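Local coordinates for putative uncharacterized protein ST0493 (PDB 2RBG) that is of unknown function, a small archaeal protein of the DUF5751 family built around a five-stranded parallel sheet and found here as a pair of subunits, at residues I6-S11 with K34-N39; E97-M102 with D120-L125. One frame throughout, in Å; residues are numbered along the deposited sequence.

Contact 1 (I6-S11 with K34-N39); sequences ILTLIS and KKTTIN
Thr8 sits alongside Ile38 on the neighbouring strand, its CG2 beside Ile38 CG2 and both side chains pointing the same way, while its OG1 gives a hydrogen bond to Thr36 OG1 at 2.9 Å. Thr36 passes the chain of bonds on: with OG1 anti to the backbone N (chi1 -178°), its hydroxyl swings across to Ile6 O at 2.8 Å, arriving from above the carbonyl plane. Ile6 O therefore has two donors, the other being Thr37 N at 2.9 Å. An alanine in place of Thr36 would probably leave the hydroxyl of Thr8 without its acceptor and Ile6 O with the backbone donor alone. The strands are the first and second of a right-handed beta-alpha-beta unit, whose helix 17-31 covers this face through Ile24 and Val28; beta-branched residues suit such extended, buried positions. Backbone bonds continue the parallel ladder, Asn39 N reaching Thr8 O at 2.8 Å and Ile10 N reaching Asn39 O at 3.0 Å. On the opposite face, Leu7 CD1 touches Asn39 ND2 at 3.3 Å, and Leu9 CD2 rests against Asn39 CB. The amide of Asn39 is buried, but its OD1 accepts a hydrogen bond from Trp70 NE1.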
loop_
_atom_site.group_PDB
_atom_site.type_symbol
_atom_site.label_atom_id
_atom_site.label_comp_id
_atom_site.label_asym_id
_atom_site.label_seq_id
_atom_site.Cartn_x
_atom_site.Cartn_y
_atom_site.Cartn_z
ATOM N N ILE A 6 11.333 9.513 -12.620
ATOM C CA ILE A 6 10.812 8.322 -11.966
ATOM C C ILE A 6 10.665 7.122 -12.897
ATOM O O ILE A 6 10.086 7.235 -13.980
ATOM C CB ILE A 6 9.423 8.616 -11.350
ATOM C CG1 ILE A 6 9.508 9.833 -10.420
ATOM C CG2 ILE A 6 8.911 7.394 -10.602
ATOM C CD1 ILE A 6 10.436 9.645 -9.236
ATOM N N LEU A 7 11.203 5.978 -12.480
ATOM C CA LEU A 7 11.061 4.756 -13.261
ATOM C C LEU A 7 9.739 4.149 -12.804
ATOM O O LEU A 7 9.591 3.792 -11.636
ATOM C CB LEU A 7 12.186 3.762 -12.964
ATOM C CG LEU A 7 11.999 2.385 -13.618
ATOM C CD1 LEU A 7 12.037 2.522 -15.137
ATOM C CD2 LEU A 7 13.090 1.435 -13.141
ATOM N N THR A 8 8.777 4.055 -13.715
ATOM C CA THR A 8 7.475 3.486 -13.388
ATOM C C THR A 8 7.305 2.148 -14.090
ATOM O O THR A 8 7.444 2.054 -15.310
ATOM C CB THR A 8 6.327 4.434 -13.809
ATOM O OG1 THR A 8 6.367 5.619 -13.001
ATOM C CG2 THR A 8 4.974 3.757 -13.622
ATOM N N LEU A 9 7.028 1.112 -13.304
ATOM C CA LEU A 9 6.831 -0.225 -13.839
ATOM C C LEU A 9 5.406 -0.657 -13.534
ATOM O O LEU A 9 4.936 -0.512 -12.404
ATOM C CB LEU A 9 7.805 -1.211 -13.187
ATOM C CG LEU A 9 9.282 -0.813 -13.177
ATOM C CD1 LEU A 9 10.099 -1.918 -12.516
ATOM C CD2 LEU A 9 9.762 -0.568 -14.599
ATOM N N ILE A 10 4.718 -1.184 -14.540
ATOM C CA ILE A 10 3.351 -1.639 -14.342
ATOM C C ILE A 10 3.010 -2.865 -15.167
ATOM O O ILE A 10 3.378 -2.975 -16.335
ATOM C CB ILE A 10 2.322 -0.524 -14.669
ATOM C CG1 ILE A 10 0.896 -1.076 -14.541
ATOM C CG2 ILE A 10 2.563 0.017 -16.081
ATOM C CD1 ILE A 10 -0.195 -0.000 -14.577
ATOM N N SER A 11 2.316 -3.800 -14.529
ATOM C CA SER A 11 1.865 -5.009 -15.192
ATOM C C SER A 11 0.489 -5.333 -14.622
ATOM O O SER A 11 0.368 -5.785 -13.485
ATOM C CB SER A 11 2.824 -6.170 -14.938
ATOM O OG SER A 11 2.418 -7.308 -15.680
ATOM N N LYS A 34 8.929 15.853 -12.482
ATOM C CA LYS A 34 8.047 16.341 -13.529
ATOM C C LYS A 34 8.193 15.415 -14.730
ATOM O O LYS A 34 7.626 15.667 -15.791
ATOM C CB LYS A 34 8.433 17.772 -13.924
ATOM C CG LYS A 34 8.678 18.704 -12.738
ATOM C CD LYS A 34 7.495 18.724 -11.779
ATOM C CE LYS A 34 7.802 19.554 -10.539
ATOM N NZ LYS A 34 6.697 19.500 -9.535
ATOM N N LYS A 35 8.947 14.334 -14.538
ATOM C CA LYS A 35 9.199 13.359 -15.595
ATOM C C LYS A 35 9.148 11.922 -15.083
ATOM O O LYS A 35 9.476 11.644 -13.932
ATOM C CB LYS A 35 10.585 13.577 -16.203
ATOM C CG LYS A 35 10.822 14.927 -16.847
ATOM C CD LYS A 35 12.286 15.056 -17.258
ATOM C CE LYS A 35 12.546 16.339 -18.036
ATOM N NZ LYS A 35 11.835 16.351 -19.345
ATOM N N THR A 36 8.746 11.010 -15.957
ATOM C CA THR A 36 8.703 9.601 -15.606
ATOM C C THR A 36 8.810 8.781 -16.878
ATOM O O THR A 36 8.306 9.179 -17.931
ATOM C CB THR A 36 7.393 9.212 -14.865
ATOM O OG1 THR A 36 7.444 7.823 -14.506
ATOM C CG2 THR A 36 6.173 9.451 -15.749
ATOM N N THR A 37 9.510 7.659 -16.790
ATOM C CA THR A 37 9.642 6.769 -17.932
ATOM C C THR A 37 8.827 5.551 -17.518
ATOM O O THR A 37 9.190 4.821 -16.591
ATOM C CB THR A 37 11.126 6.414 -18.213
ATOM O OG1 THR A 37 11.192 5.472 -19.290
ATOM C CG2 THR A 37 11.802 5.843 -16.979
ATOM N N ILE A 38 7.695 5.377 -18.191
ATOM C CA ILE A 38 6.752 4.305 -17.895
ATOM C C ILE A 38 6.970 3.053 -18.732
ATOM O O ILE A 38 6.997 3.110 -19.962
ATOM C CB ILE A 38 5.314 4.806 -18.107
ATOM C CG1 ILE A 38 5.107 6.101 -17.321
ATOM C CG2 ILE A 38 4.312 3.746 -17.672
ATOM C CD1 ILE A 38 3.787 6.787 -17.600
ATOM N N ASN A 39 7.108 1.922 -18.049
ATOM C CA ASN A 39 7.328 0.639 -18.705
ATOM C C ASN A 39 6.172 -0.289 -18.389
ATOM O O ASN A 39 5.963 -0.674 -17.238
ATOM C CB ASN A 39 8.648 0.044 -18.226
ATOM C CG ASN A 39 9.837 0.848 -18.700
ATOM O OD1 ASN A 39 10.348 0.636 -19.801
ATOM N ND2 ASN A 39 10.268 1.798 -17.884
#

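Contact 2 (E97-M102 with D120-L125); sequences ENKVFM and DFCRKL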
loop_
_atom_site.group_PDB
_atom_site.type_symbol
_atom_site.label_atom_id
_atom_site.label_comp_id
_atom_site.label_asym_id
_atom_site.label_seq_id
_atom_site.Cartn_x
_atom_site.Cartn_y
_atom_site.Cartn_z
ATOM N N GLU A 97 -3.017 -11.120 -10.771
ATOM C CA GLU A 97 -2.652 -11.960 -11.905
ATOM C C GLU A 97 -1.215 -11.752 -12.375
ATOM O O GLU A 97 -0.641 -12.622 -13.027
ATOM C CB GLU A 97 -3.606 -11.706 -13.077
ATOM C CG GLU A 97 -5.029 -12.193 -12.853
ATOM C CD GLU A 97 -5.680 -11.575 -11.630
ATOM O OE1 GLU A 97 -5.674 -10.329 -11.519
ATOM O OE2 GLU A 97 -6.202 -12.334 -10.783
ATOM N N ASN A 98 -0.631 -10.608 -12.035
ATOM C CA ASN A 98 0.733 -10.307 -12.461
ATOM C C ASN A 98 1.710 -10.048 -11.318
ATOM O O ASN A 98 2.834 -9.596 -11.551
ATOM C CB ASN A 98 0.714 -9.096 -13.396
ATOM C CG ASN A 98 -0.078 -9.351 -14.661
ATOM O OD1 ASN A 98 0.361 -10.092 -15.542
ATOM N ND2 ASN A 98 -1.259 -8.747 -14.755
ATOM N N LYS A 99 1.296 -10.349 -10.092
ATOM C CA LYS A 99 2.145 -10.115 -8.927
ATOM C C LYS A 99 3.432 -10.938 -8.910
ATOM O O LYS A 99 4.497 -10.414 -8.580
ATOM C CB LYS A 99 1.349 -10.365 -7.642
ATOM C CG LYS A 99 2.135 -10.094 -6.368
ATOM C CD LYS A 99 1.222 -10.049 -5.148
ATOM C CE LYS A 99 0.465 -11.349 -4.960
ATOM N NZ LYS A 99 -0.495 -11.263 -3.825
ATOM N N VAL A 100 3.344 -12.220 -9.252
ATOM C CA VAL A 100 4.535 -13.067 -9.274
ATOM C C VAL A 100 5.513 -12.530 -10.316
ATOM O O VAL A 100 6.713 -12.418 -10.064
ATOM C CB VAL A 100 4.181 -14.531 -9.628
ATOM C CG1 VAL A 100 5.454 -15.355 -9.780
ATOM C CG2 VAL A 100 3.299 -15.126 -8.541
ATOM N N PHE A 101 4.985 -12.188 -11.485
ATOM C CA PHE A 101 5.797 -11.651 -12.566
ATOM C C PHE A 101 6.490 -10.354 -12.153
ATOM O O PHE A 101 7.717 -10.247 -12.215
ATOM C CB PHE A 101 4.926 -11.390 -13.792
ATOM C CG PHE A 101 5.654 -10.720 -14.921
ATOM C CD1 PHE A 101 6.690 -11.371 -15.584
ATOM C CD2 PHE A 101 5.300 -9.439 -15.327
ATOM C CE1 PHE A 101 7.364 -10.755 -16.636
ATOM C CE2 PHE A 101 5.966 -8.813 -16.376
ATOM C CZ PHE A 101 7.001 -9.473 -17.033
HETATM N N MSE A 102 5.705 -9.366 -11.734
HETATM C CA MSE A 102 6.268 -8.083 -11.333
HETATM C C MSE A 102 7.239 -8.200 -10.162
HETATM O O MSE A 102 8.267 -7.520 -10.134
HETATM C CB MSE A 102 5.153 -7.095 -10.981
HETATM C CG MSE A 102 5.657 -5.722 -10.557
HETATM SE SE MSE A 102 6.823 -4.904 -11.882
HETATM C CE MSE A 102 5.492 -4.427 -13.153
ATOM N N ASP A 120 4.650 1.180 -3.918
ATOM C CA ASP A 120 4.543 -0.152 -4.483
ATOM C C ASP A 120 3.108 -0.620 -4.275
ATOM O O ASP A 120 2.734 -1.007 -3.172
ATOM C CB ASP A 120 5.507 -1.116 -3.781
ATOM C CG ASP A 120 5.524 -2.500 -4.415
ATOM O OD1 ASP A 120 4.438 -3.085 -4.616
ATOM O OD2 ASP A 120 6.624 -3.009 -4.710
ATOM N N PHE A 121 2.293 -0.528 -5.318
ATOM C CA PHE A 121 0.920 -1.005 -5.225
ATOM C C PHE A 121 0.999 -2.334 -5.949
ATOM O O PHE A 121 0.589 -2.454 -7.106
ATOM C CB PHE A 121 -0.051 -0.077 -5.955
ATOM C CG PHE A 121 -1.495 -0.385 -5.675
ATOM C CD1 PHE A 121 -2.120 0.122 -4.541
ATOM C CD2 PHE A 121 -2.218 -1.213 -6.523
ATOM C CE1 PHE A 121 -3.445 -0.194 -4.254
ATOM C CE2 PHE A 121 -3.546 -1.538 -6.245
ATOM C CZ PHE A 121 -4.160 -1.025 -5.107
ATOM N N CYS A 122 1.547 -3.334 -5.267
ATOM C CA CYS A 122 1.717 -4.635 -5.884
ATOM C C CYS A 122 2.035 -5.762 -4.908
ATOM O O CYS A 122 1.183 -6.601 -4.614
ATOM C CB CYS A 122 2.825 -4.533 -6.938
ATOM S SG CYS A 122 3.259 -6.103 -7.746
ATOM N N ARG A 123 3.260 -5.774 -4.397
ATOM C CA ARG A 123 3.694 -6.830 -3.490
ATOM C C ARG A 123 2.909 -7.025 -2.193
ATOM O O ARG A 123 2.816 -8.150 -1.701
ATOM C CB ARG A 123 5.187 -6.664 -3.197
ATOM C CG ARG A 123 6.047 -6.979 -4.421
ATOM C CD ARG A 123 7.528 -6.781 -4.160
ATOM N NE ARG A 123 7.853 -5.380 -3.917
ATOM C CZ ARG A 123 9.072 -4.933 -3.638
ATOM N NH1 ARG A 123 10.090 -5.779 -3.568
ATOM N NH2 ARG A 123 9.274 -3.640 -3.429
ATOM N N LYS A 124 2.335 -5.959 -1.641
ATOM C CA LYS A 124 1.562 -6.098 -0.407
ATOM C C LYS A 124 0.101 -6.482 -0.664
ATOM O O LYS A 124 -0.669 -6.652 0.279
ATOM C CB LYS A 124 1.611 -4.807 0.424
ATOM C CG LYS A 124 2.924 -4.572 1.182
ATOM C CD LYS A 124 2.842 -3.310 2.042
ATOM C CE LYS A 124 4.113 -3.076 2.856
ATOM N NZ LYS A 124 3.995 -1.876 3.751
ATOM N N LEU A 125 -0.285 -6.613 -1.931
ATOM C CA LEU A 125 -1.660 -6.992 -2.254
ATOM C C LEU A 125 -1.906 -8.440 -1.856
ATOM O O LEU A 125 -1.068 -9.306 -2.097
ATOM C CB LEU A 125 -1.931 -6.834 -3.751
ATOM C CG LEU A 125 -2.049 -5.417 -4.304
ATOM C CD1 LEU A 125 -2.089 -5.478 -5.822
ATOM C CD2 LEU A 125 -3.307 -4.748 -3.758
HETATM O O HOH W 1 1.350 -10.692 -2.007
#
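Lys99 and Met102, on the first turn of helix 99-107, meet the type I beta turn Cys122-Leu125 that follows the edge strand 117-121 of the parallel sheet. The polar part of the contact belongs to Lys99. Its chain leaves the helix nearly straight and then bends at chi3 (59°), which brings NZ above the carbonyl plane of Leu125 to bond Leu125 O at 2.7 Å. A water accepts from the same ammonium and donates to Arg123 O, so Lys99 grips the turn directly at one carbonyl and through solvent at another. A long lysine suits this place because its methylenes can cross the gap, CD passing 3.5 Å from Cys122 O, before the charge reaches the turn's carbonyls.

The apolar part is carried by the inner carbons of Met102, a selenomethionine here: CG lies 3.7 Å from Cys122 SG and CB also touches that sulfur, while the bent end of the chain leads away toward the sheet. Cys122 is disulfide-bonded to Cys94, which ties the turn covalently to the end of strand 89-94.

Charged groups within 120-125 brace the turn from the other end. Lys124, inside the turn, reaches outward to a salt bridge with Glu74 of the second subunit. Asp120 OD1 accepts from Arg123 N at 2.9 Å, an Asx motif that holds the carboxylate against the backbone. The guanidinium of Arg123 sets its edge to the carboxylate of Asp120, its NE lying 2.8 Å from Asp120 OD2 in a salt bridge and approaching that oxygen from above the carboxylate plane.

How the contacts relate
From the N terminus, the chain runs through strand 6-11, crosses by helix 17-31 and returns as strand 35-41, and contact 1 closes this loop near the middle of the sheet. Contact 2 opens only after strand 89-94: helix 99-107 leads on through helix 111-114 to edge strand 117-121, and the turn beyond that strand comes back to the start of helix 99-107. The two loops are thus in series, neither nesting nor crossing, with centres about 16 Å apart. They meet at the end of strand 6-11, where Asn98, Phe101 and Met102 pack on Ser11, tying this central strand to helix 99-107, which contact 2 in turn joins to the turn after outermost strand 117-121.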